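Probable LacI-family transcriptional regulator (PDB 3BIL) probably binds operator DNA as a transcription factor of the LacI family, through an N-terminal helix-turn-helix domain joined to a periplasmic-binding-protein-like core. Local coordinates at residues A[233-236]-A[237-241]; A[176-179]-A[180-184]; A[295-298]-A[299-303]. One frame throughout, in Å; residues are numbered along the deposited sequence.

Interaction 1. Residues A[233-236]-A[237-241]; sequences GATK and LLDQG
Successive backbone N-H groups of the last helical turns bond back four residues, Leu237 N to Gly233 O at 3.0 Å, Leu238 N to Ala234 O at 3.2 Å, Asp239 N to Thr235 O at 3.1 Å and Gln240 N to Lys236 O at 2.9 Å. Gln240 adds its side chain to the same acceptor: with CG beside its own backbone N (chi1 -69°) the chain lies back along the helix, and NE2 makes a weak bond to Lys236 O at 3.1 Å while passing the CB of Lys236. Lys236 O thus takes one sound and one weak bond from one residue. Helix 227-239 ends here in a Schellman motif, with Gly241 at positive phi as its C-prime residue, Ala242 N returning to Leu237 O and, weakly, Gly241 N to Leu238 O. Leu237 lays CG and CD1 alongside the carbonyl of Gly233, CG to O 3.5 Å, and buries its branches against Leu219, Phe221 and Leu245. On another flank Leu238 sets CG against Ala234 O at 3.4 Å and packs on Leu245, Leu265 and Val271. The Thr235 hydroxyl bonds back to Phe231 O, and Ala234 and Thr235 rest on Ala259 of helix 250-262.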
ATOM      1  N   GLY A 233     -10.405 -14.129  13.121  1.00 30.45           N
ATOM      2  CA  GLY A 233     -10.849 -15.233  12.282  1.00 36.36           C
ATOM      3  C   GLY A 233      -9.838 -16.369  12.115  1.00 36.10           C
ATOM      4  O   GLY A 233     -10.143 -17.537  12.367  1.00 38.90           O
ATOM      5  N   ALA A 234      -8.627 -16.044  11.692  1.00 31.97           N
ATOM      6  CA  ALA A 234      -7.678 -17.088  11.377  1.00 25.90           C
ATOM      7  C   ALA A 234      -7.265 -17.829  12.617  1.00 25.32           C
ATOM      8  O   ALA A 234      -7.015 -19.028  12.576  1.00 26.05           O
ATOM      9  CB  ALA A 234      -6.486 -16.507  10.691  1.00 29.86           C
ATOM     10  N   THR A 235      -7.170 -17.124  13.736  1.00 26.66           N
ATOM     11  CA  THR A 235      -6.785 -17.772  14.996  1.00 27.07           C
ATOM     12  C   THR A 235      -7.889 -18.746  15.409  1.00 23.54           C
ATOM     13  O   THR A 235      -7.616 -19.796  15.960  1.00 26.48           O
ATOM     14  CB  THR A 235      -6.514 -16.708  16.093  1.00 32.17           C
ATOM     15  OG1 THR A 235      -5.560 -15.771  15.582  1.00 31.40           O
ATOM     16  CG2 THR A 235      -6.024 -17.320  17.445  1.00 25.98           C
ATOM     17  N   LYS A 236      -9.139 -18.425  15.108  1.00 27.11           N
ATOM     18  CA  LYS A 236     -10.244 -19.347  15.455  1.00 30.97           C
ATOM     19  C   LYS A 236     -10.327 -20.586  14.591  1.00 32.69           C
ATOM     20  O   LYS A 236     -10.589 -21.683  15.114  1.00 34.70           O
ATOM     21  CB  LYS A 236     -11.568 -18.613  15.601  1.00 28.37           C
ATOM     22  CG  LYS A 236     -11.587 -18.015  16.967  1.00 32.96           C
ATOM     23  CD  LYS A 236     -12.213 -16.645  17.016  1.00 39.93           C
ATOM     24  CE  LYS A 236     -11.903 -16.061  18.399  1.00 44.14           C
ATOM     25  NZ  LYS A 236     -13.071 -15.381  18.992  1.00 41.78           N
ATOM     26  N   LEU A 237     -10.040 -20.425  13.286  1.00 33.38           N
ATOM     27  CA  LEU A 237      -9.899 -21.567  12.346  1.00 29.26           C
ATOM     28  C   LEU A 237      -8.810 -22.593  12.756  1.00 27.46           C
ATOM     29  O   LEU A 237      -9.024 -23.829  12.702  1.00 28.42           O
ATOM     30  CB  LEU A 237      -9.686 -21.047  10.934  1.00 27.91           C
ATOM     31  CG  LEU A 237     -10.956 -20.360  10.436  1.00 28.85           C
ATOM     32  CD1 LEU A 237     -10.726 -19.369   9.285  1.00 17.83           C
ATOM     33  CD2 LEU A 237     -12.043 -21.437  10.140  1.00 27.50           C
ATOM     34  N   LEU A 238      -7.671 -22.071  13.195  1.00 20.33           N
ATOM     35  CA  LEU A 238      -6.580 -22.879  13.719  1.00 27.85           C
ATOM     36  C   LEU A 238      -6.986 -23.580  15.003  1.00 24.50           C
ATOM     37  O   LEU A 238      -6.601 -24.722  15.226  1.00 25.05           O
ATOM     38  CB  LEU A 238      -5.304 -22.030  13.946  1.00 27.83           C
ATOM     39  CG  LEU A 238      -4.567 -21.430  12.753  1.00 28.48           C
ATOM     40  CD1 LEU A 238      -3.615 -20.351  13.261  1.00 33.79           C
ATOM     41  CD2 LEU A 238      -3.777 -22.465  11.948  1.00 25.10           C
ATOM     42  N   ASP A 239      -7.771 -22.909  15.844  1.00 28.51           N
ATOM     43  CA  ASP A 239      -8.378 -23.605  17.022  1.00 32.52           C
ATOM     44  C   ASP A 239      -9.261 -24.786  16.565  1.00 30.67           C
ATOM     45  O   ASP A 239      -9.139 -25.898  17.067  1.00 29.91           O
ATOM     46  CB  ASP A 239      -9.151 -22.627  17.930  1.00 29.77           C
ATOM     47  CG  ASP A 239      -8.240 -21.571  18.569  1.00 38.02           C
ATOM     48  OD1 ASP A 239      -7.043 -21.908  18.728  1.00 37.10           O
ATOM     49  OD2 ASP A 239      -8.693 -20.415  18.903  1.00 36.17           O
ATOM     50  N   GLN A 240     -10.115 -24.533  15.575  1.00 30.32           N
ATOM     51  CA  GLN A 240     -11.052 -25.542  15.057  1.00 29.97           C
ATOM     52  C   GLN A 240     -10.401 -26.614  14.202  1.00 27.91           C
ATOM     53  O   GLN A 240     -11.090 -27.420  13.584  1.00 34.67           O
ATOM     54  CB  GLN A 240     -12.171 -24.849  14.269  1.00 26.19           C
ATOM     55  CG  GLN A 240     -13.089 -24.059  15.140  1.00 23.71           C
ATOM     56  CD  GLN A 240     -13.952 -23.085  14.341  1.00 24.29           C
ATOM     57  OE1 GLN A 240     -14.933 -23.475  13.728  1.00 29.77           O
ATOM     58  NE2 GLN A 240     -13.585 -21.824  14.351  1.00 23.25           N
ATOM     59  N   GLY A 241      -9.078 -26.594  14.117  1.00 32.58           N
ATOM     60  CA  GLY A 241      -8.325 -27.661  13.451  1.00 27.15           C
ATOM     61  C   GLY A 241      -7.822 -27.372  12.032  1.00 28.29           C
ATOM     62  O   GLY A 241      -7.231 -28.256  11.416  1.00 25.53           O
TER

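Interaction 2. Residues A[176-179]-A[180-184]; sequences VELL and AHNNA
A helix C-cap, in which the end of helix 169-181 is closed by a Schellman motif and an asparagine side chain, leads toward strand 187-190. Leu178 O accepts two bonds from Asn182, one from the backbone N at 3.2 Å and a straighter one from ND2 at 2.9 Å (N-H...O 162°), and the two donors arrive from opposite faces of the carbonyl plane. Asn182 has CG beside its backbone N (chi1 -80°), which folds the amide back over the last turn; Leu178 lies next to it, pointing the same way, with its CD1 3.5 Å from Asn182 ND2. One residue on, Leu179 O receives the nearly straight bond of Ala184 N at 3.0 Å, and Asn183, at positive phi, is the C-prime residue, its N bonded to Ala180 O. The reversal brings Ala184 CB to 4.1 Å from Leu179 CD2, an apolar touch on the buried side. Glu177 O lies over one face of the His181 ring, offset toward its rim, while Glu177 OE2 is held by Ser213. Leu179 packs inward on Thr244 and Phe246 of strand 244-247 and Ile274 of strand 272-276, and Val176 leans on Phe206 and Ala209 of helix 197-212.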
ATOM      1  N   VAL A 176      -8.108 -24.820  -4.613  1.00 21.33           N
ATOM      2  CA  VAL A 176      -8.753 -25.969  -3.911  1.00 21.43           C
ATOM      3  C   VAL A 176      -8.214 -27.314  -4.397  1.00 22.54           C
ATOM      4  O   VAL A 176      -7.802 -28.153  -3.572  1.00 24.51           O
ATOM      5  CB  VAL A 176     -10.295 -25.927  -3.964  1.00 27.17           C
ATOM      6  CG1 VAL A 176     -10.898 -27.230  -3.476  1.00 19.70           C
ATOM      7  CG2 VAL A 176     -10.838 -24.745  -3.111  1.00 26.47           C
ATOM      8  N   GLU A 177      -8.162 -27.490  -5.729  1.00 24.90           N
ATOM      9  CA  GLU A 177      -7.568 -28.674  -6.369  1.00 31.64           C
ATOM     10  C   GLU A 177      -6.216 -29.004  -5.784  1.00 30.42           C
ATOM     11  O   GLU A 177      -5.996 -30.121  -5.335  1.00 34.71           O
ATOM     12  CB  GLU A 177      -7.490 -28.533  -7.899  1.00 40.39           C
ATOM     13  CG  GLU A 177      -8.549 -29.342  -8.674  1.00 48.80           C
ATOM     14  CD  GLU A 177      -8.551 -30.848  -8.294  1.00 58.83           C
ATOM     15  OE1 GLU A 177      -7.521 -31.538  -8.537  1.00 62.29           O
ATOM     16  OE2 GLU A 177      -9.582 -31.341  -7.748  1.00 56.83           O
ATOM     17  N   LEU A 178      -5.341 -28.002  -5.745  1.00 29.87           N
ATOM     18  CA  LEU A 178      -4.010 -28.119  -5.176  1.00 27.77           C
ATOM     19  C   LEU A 178      -4.004 -28.480  -3.710  1.00 30.21           C
ATOM     20  O   LEU A 178      -3.173 -29.297  -3.286  1.00 31.36           O
ATOM     21  CB  LEU A 178      -3.243 -26.810  -5.412  1.00 29.35           C
ATOM     22  CG  LEU A 178      -1.736 -26.747  -5.133  1.00 31.34           C
ATOM     23  CD1 LEU A 178      -0.979 -27.762  -5.963  1.00 34.26           C
ATOM     24  CD2 LEU A 178      -1.200 -25.365  -5.419  1.00 36.17           C
ATOM     25  N   LEU A 179      -4.903 -27.882  -2.915  1.00 29.81           N
ATOM     26  CA  LEU A 179      -5.000 -28.285  -1.494  1.00 30.69           C
ATOM     27  C   LEU A 179      -5.394 -29.750  -1.404  1.00 31.11           C
ATOM     28  O   LEU A 179      -4.816 -30.518  -0.600  1.00 31.88           O
ATOM     29  CB  LEU A 179      -5.925 -27.371  -0.638  1.00 24.90           C
ATOM     30  CG  LEU A 179      -5.393 -25.922  -0.570  1.00 21.34           C
ATOM     31  CD1 LEU A 179      -6.411 -24.853  -0.207  1.00 21.76           C
ATOM     32  CD2 LEU A 179      -4.086 -25.809   0.213  1.00 17.71           C
ATOM     33  N   ALA A 180      -6.342 -30.142  -2.250  1.00 28.72           N
ATOM     34  CA  ALA A 180      -6.839 -31.516  -2.214  1.00 32.31           C
ATOM     35  C   ALA A 180      -5.755 -32.546  -2.566  1.00 36.37           C
ATOM     36  O   ALA A 180      -5.589 -33.521  -1.815  1.00 33.77           O
ATOM     37  CB  ALA A 180      -8.028 -31.667  -3.102  1.00 31.83           C
ATOM     38  N   HIS A 181      -5.007 -32.330  -3.671  1.00 34.20           N
ATOM     39  CA  HIS A 181      -3.925 -33.239  -4.021  1.00 35.56           C
ATOM     40  C   HIS A 181      -2.864 -33.333  -2.977  1.00 36.85           C
ATOM     41  O   HIS A 181      -2.246 -34.373  -2.845  1.00 39.90           O
ATOM     42  CB  HIS A 181      -3.281 -32.872  -5.345  1.00 45.17           C
ATOM     43  CG  HIS A 181      -4.219 -33.018  -6.504  1.00 53.21           C
ATOM     44  ND1 HIS A 181      -4.118 -32.255  -7.648  1.00 51.82           N
ATOM     45  CD2 HIS A 181      -5.317 -33.800  -6.661  1.00 53.62           C
ATOM     46  CE1 HIS A 181      -5.095 -32.589  -8.474  1.00 56.56           C
ATOM     47  NE2 HIS A 181      -5.841 -33.516  -7.894  1.00 54.35           N
ATOM     48  N   ASN A 182      -2.645 -32.262  -2.225  1.00 37.53           N
ATOM     49  CA  ASN A 182      -1.633 -32.270  -1.178  1.00 38.45           C
ATOM     50  C   ASN A 182      -2.091 -32.780   0.185  1.00 40.88           C
ATOM     51  O   ASN A 182      -1.303 -32.747   1.170  1.00 36.18           O
ATOM     52  CB  ASN A 182      -1.043 -30.881  -1.046  1.00 36.84           C
ATOM     53  CG  ASN A 182       0.005 -30.596  -2.129  1.00 40.29           C
ATOM     54  OD1 ASN A 182       1.138 -31.077  -2.036  1.00 38.47           O
ATOM     55  ND2 ASN A 182      -0.367 -29.790  -3.151  1.00 39.35           N
ATOM     56  N   ASN A 183      -3.345 -33.276   0.238  1.00 40.52           N
ATOM     57  CA  ASN A 183      -4.017 -33.605   1.508  1.00 41.89           C
ATOM     58  C   ASN A 183      -3.821 -32.504   2.581  1.00 40.38           C
ATOM     59  O   ASN A 183      -3.552 -32.794   3.731  1.00 38.61           O
ATOM     60  CB  ASN A 183      -3.577 -34.978   2.057  1.00 45.95           C
ATOM     61  CG  ASN A 183      -4.493 -35.476   3.207  1.00 50.50           C
ATOM     62  OD1 ASN A 183      -5.711 -35.224   3.195  1.00 54.46           O
ATOM     63  ND2 ASN A 183      -3.908 -36.164   4.198  1.00 45.09           N
ATOM     64  N   ALA A 184      -3.953 -31.240   2.195  1.00 36.91           N
ATOM     65  CA  ALA A 184      -3.591 -30.179   3.097  1.00 35.53           C
ATOM     66  C   ALA A 184      -4.903 -29.732   3.723  1.00 38.00           C
ATOM     67  O   ALA A 184      -5.282 -28.565   3.654  1.00 36.89           O
ATOM     68  CB  ALA A 184      -2.904 -29.052   2.335  1.00 34.62           C
TER

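Interaction 3. Residues A[295-298]-A[299-303]; sequences NVEQ and LAQRA
The first turns of helix 296-308, which follows strand 291-293 in the periplasmic-binding-protein-like core, carry this contact, with Asn295 at the N-cap position. Gln298 and Arg302 sit one turn apart and run side by side in the same direction, their amide and guanidinium planes 35° apart. Arg302 NH1 gives Gln298 OE1 a weak bond at 3.3 Å, well bent at 127°. The other end of the same amide reaches back: Gln298 NE2 makes a weak bond of 3.1 Å to Asn295 OD1. The glutamine thus spans from Asn295 to Arg302, and the two weak bonds probably favour this turn of the amide. Its extended chain, with CG anti to the backbone N (chi1 -155°), places the amide between Asn295 and Arg302, whereas Arg302 bends at chi2 and chi3 to bring NH1 alongside. Arg302 also lays CG against Gln298 O at 3.2 Å, the same carbonyl O that accepts Arg302 N at 2.8 Å. Glu297 and Gln301 form a second side-by-side pair, carboxylate and amide planes steeply inclined; Gln301 bends at chi2, which brings NE2 to 2.8 Å from Glu297 O, at too poor an angle for a hydrogen bond, and beside Glu297 CG. Backbone bonds run alongside, Ala300 N to Val296 O at 3.0 Å. Val296, Ala300 and Gln301 face helix 79-94, touching Tyr80 and Met84, Ile88, and Thr91 respectively; Gln298, Leu299 and Arg302 meet Ile323 of strand 322-328, and Leu299 also packs on Ala164 and Ser166 of strand 163-167.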
ATOM      1  N   ASN A 295      -4.863  -9.955 -11.497  1.00 36.92           N
ATOM      2  CA  ASN A 295      -4.416  -9.250 -12.667  1.00 39.63           C
ATOM      3  C   ASN A 295      -4.968  -7.825 -12.757  1.00 39.17           C
ATOM      4  O   ASN A 295      -5.641  -7.472 -13.727  1.00 35.95           O
ATOM      5  CB  ASN A 295      -4.752 -10.069 -13.920  1.00 48.09           C
ATOM      6  CG  ASN A 295      -3.673  -9.968 -14.957  1.00 53.10           C
ATOM      7  OD1 ASN A 295      -3.568  -8.960 -15.675  1.00 53.31           O
ATOM      8  ND2 ASN A 295      -2.811 -10.991 -15.004  1.00 55.20           N
ATOM      9  N   VAL A 296      -4.637  -7.015 -11.751  1.00 43.04           N
ATOM     10  CA  VAL A 296      -5.133  -5.643 -11.601  1.00 45.23           C
ATOM     11  C   VAL A 296      -4.888  -4.813 -12.827  1.00 47.96           C
ATOM     12  O   VAL A 296      -5.717  -3.968 -13.159  1.00 47.54           O
ATOM     13  CB  VAL A 296      -4.425  -4.858 -10.473  1.00 42.68           C
ATOM     14  CG1 VAL A 296      -5.434  -4.092  -9.682  1.00 41.18           C
ATOM     15  CG2 VAL A 296      -3.643  -5.770  -9.591  1.00 47.56           C
ATOM     16  N   GLU A 297      -3.735  -5.030 -13.464  1.00 54.37           N
ATOM     17  CA  GLU A 297      -3.299  -4.235 -14.632  1.00 58.62           C
ATOM     18  C   GLU A 297      -4.299  -4.329 -15.799  1.00 54.00           C
ATOM     19  O   GLU A 297      -4.682  -3.319 -16.399  1.00 54.05           O
ATOM     20  CB  GLU A 297      -1.863  -4.621 -15.060  1.00 60.28           C
ATOM     21  CG  GLU A 297      -1.231  -3.717 -16.154  1.00 64.88           C
ATOM     22  CD  GLU A 297       0.330  -3.764 -16.235  1.00 69.20           C
ATOM     23  OE1 GLU A 297       0.897  -3.121 -17.164  1.00 71.95           O
ATOM     24  OE2 GLU A 297       0.987  -4.433 -15.390  1.00 72.47           O
ATOM     25  N   GLN A 298      -4.752  -5.546 -16.073  1.00 51.75           N
ATOM     26  CA  GLN A 298      -5.672  -5.821 -17.150  1.00 49.71           C
ATOM     27  C   GLN A 298      -7.075  -5.283 -16.856  1.00 48.89           C
ATOM     28  O   GLN A 298      -7.762  -4.851 -17.761  1.00 42.37           O
ATOM     29  CB  GLN A 298      -5.720  -7.320 -17.353  1.00 52.56           C
ATOM     30  CG  GLN A 298      -6.126  -7.796 -18.722  1.00 57.65           C
ATOM     31  CD  GLN A 298      -6.133  -9.308 -18.773  1.00 63.04           C
ATOM     32  OE1 GLN A 298      -7.045  -9.927 -19.337  1.00 63.39           O
ATOM     33  NE2 GLN A 298      -5.119  -9.925 -18.137  1.00 63.52           N
ATOM     34  N   LEU A 299      -7.495  -5.327 -15.589  1.00 46.49           N
ATOM     35  CA  LEU A 299      -8.797  -4.815 -15.200  1.00 45.57           C
ATOM     36  C   LEU A 299      -8.879  -3.318 -15.361  1.00 46.16           C
ATOM     37  O   LEU A 299      -9.887  -2.805 -15.852  1.00 44.31           O
ATOM     38  CB  LEU A 299      -9.097  -5.164 -13.758  1.00 48.12           C
ATOM     39  CG  LEU A 299      -9.856  -6.472 -13.733  1.00 51.71           C
ATOM     40  CD1 LEU A 299      -9.522  -7.307 -12.480  1.00 53.00           C
ATOM     41  CD2 LEU A 299     -11.336  -6.148 -13.872  1.00 50.86           C
ATOM     42  N   ALA A 300      -7.819  -2.637 -14.920  1.00 42.40           N
ATOM     43  CA  ALA A 300      -7.631  -1.209 -15.111  1.00 43.51           C
ATOM     44  C   ALA A 300      -7.512  -0.798 -16.608  1.00 45.28           C
ATOM     45  O   ALA A 300      -8.151   0.181 -17.020  1.00 43.51           O
ATOM     46  CB  ALA A 300      -6.423  -0.734 -14.319  1.00 40.37           C
ATOM     47  N   GLN A 301      -6.704  -1.528 -17.394  1.00 48.38           N
ATOM     48  CA  GLN A 301      -6.658  -1.390 -18.866  1.00 50.88           C
ATOM     49  C   GLN A 301      -8.068  -1.492 -19.441  1.00 53.17           C
ATOM     50  O   GLN A 301      -8.586  -0.528 -20.003  1.00 56.09           O
ATOM     51  CB  GLN A 301      -5.773  -2.472 -19.498  1.00 55.06           C
ATOM     52  CG  GLN A 301      -4.497  -1.997 -20.201  1.00 59.47           C
ATOM     53  CD  GLN A 301      -3.224  -2.177 -19.363  1.00 63.14           C
ATOM     54  OE1 GLN A 301      -2.237  -2.778 -19.814  1.00 62.21           O
ATOM     55  NE2 GLN A 301      -3.238  -1.638 -18.141  1.00 64.86           N
ATOM     56  N   ARG A 302      -8.706  -2.646 -19.261  1.00 54.33           N
ATOM     57  CA  ARG A 302     -10.075  -2.856 -19.730  1.00 57.90           C
ATOM     58  C   ARG A 302     -11.046  -1.787 -19.268  1.00 57.95           C
ATOM     59  O   ARG A 302     -11.846  -1.317 -20.064  1.00 60.60           O
ATOM     60  CB  ARG A 302     -10.595  -4.248 -19.356  1.00 60.43           C
ATOM     61  CG  ARG A 302      -9.873  -5.358 -20.092  1.00 65.61           C
ATOM     62  CD  ARG A 302     -10.606  -5.798 -21.359  1.00 70.39           C
ATOM     63  NE  ARG A 302     -11.131  -7.172 -21.255  1.00 74.58           N
ATOM     64  CZ  ARG A 302     -10.381  -8.284 -21.242  1.00 74.59           C
ATOM     65  NH1 ARG A 302      -9.049  -8.214 -21.291  1.00 73.53           N
ATOM     66  NH2 ARG A 302     -10.962  -9.474 -21.149  1.00 74.32           N
ATOM     67  N   ALA A 303     -10.977  -1.399 -17.995  1.00 58.67           N
ATOM     68  CA  ALA A 303     -11.916  -0.405 -17.433  1.00 59.09           C
ATOM     69  C   ALA A 303     -11.794   0.985 -18.046  1.00 59.62           C
ATOM     70  O   ALA A 303     -12.788   1.700 -18.161  1.00 58.19           O
ATOM     71  CB  ALA A 303     -11.780  -0.304 -15.919  1.00 58.90           C
TER

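All three contacts are local ones, each along a single helix. Interactions 1 and 2 both end a helix with a Schellman motif, and both lean on strand 244-247, through Leu237 and Leu238 in one and Leu179 in the other; their centres are 19 Å apart and their nearest atoms about 8 Å. Interaction 3 is instead a helix start. It lies on the opposite side of the chain's centre from interaction 1; its centre is 34 Å from that of interaction 1 and 30 Å from that of interaction 2, whose nearest atoms remain about 17 Å away. The neighbouring strands 163-167 and 322-328 against which 295-303 packs are distinct from those under the two helix ends.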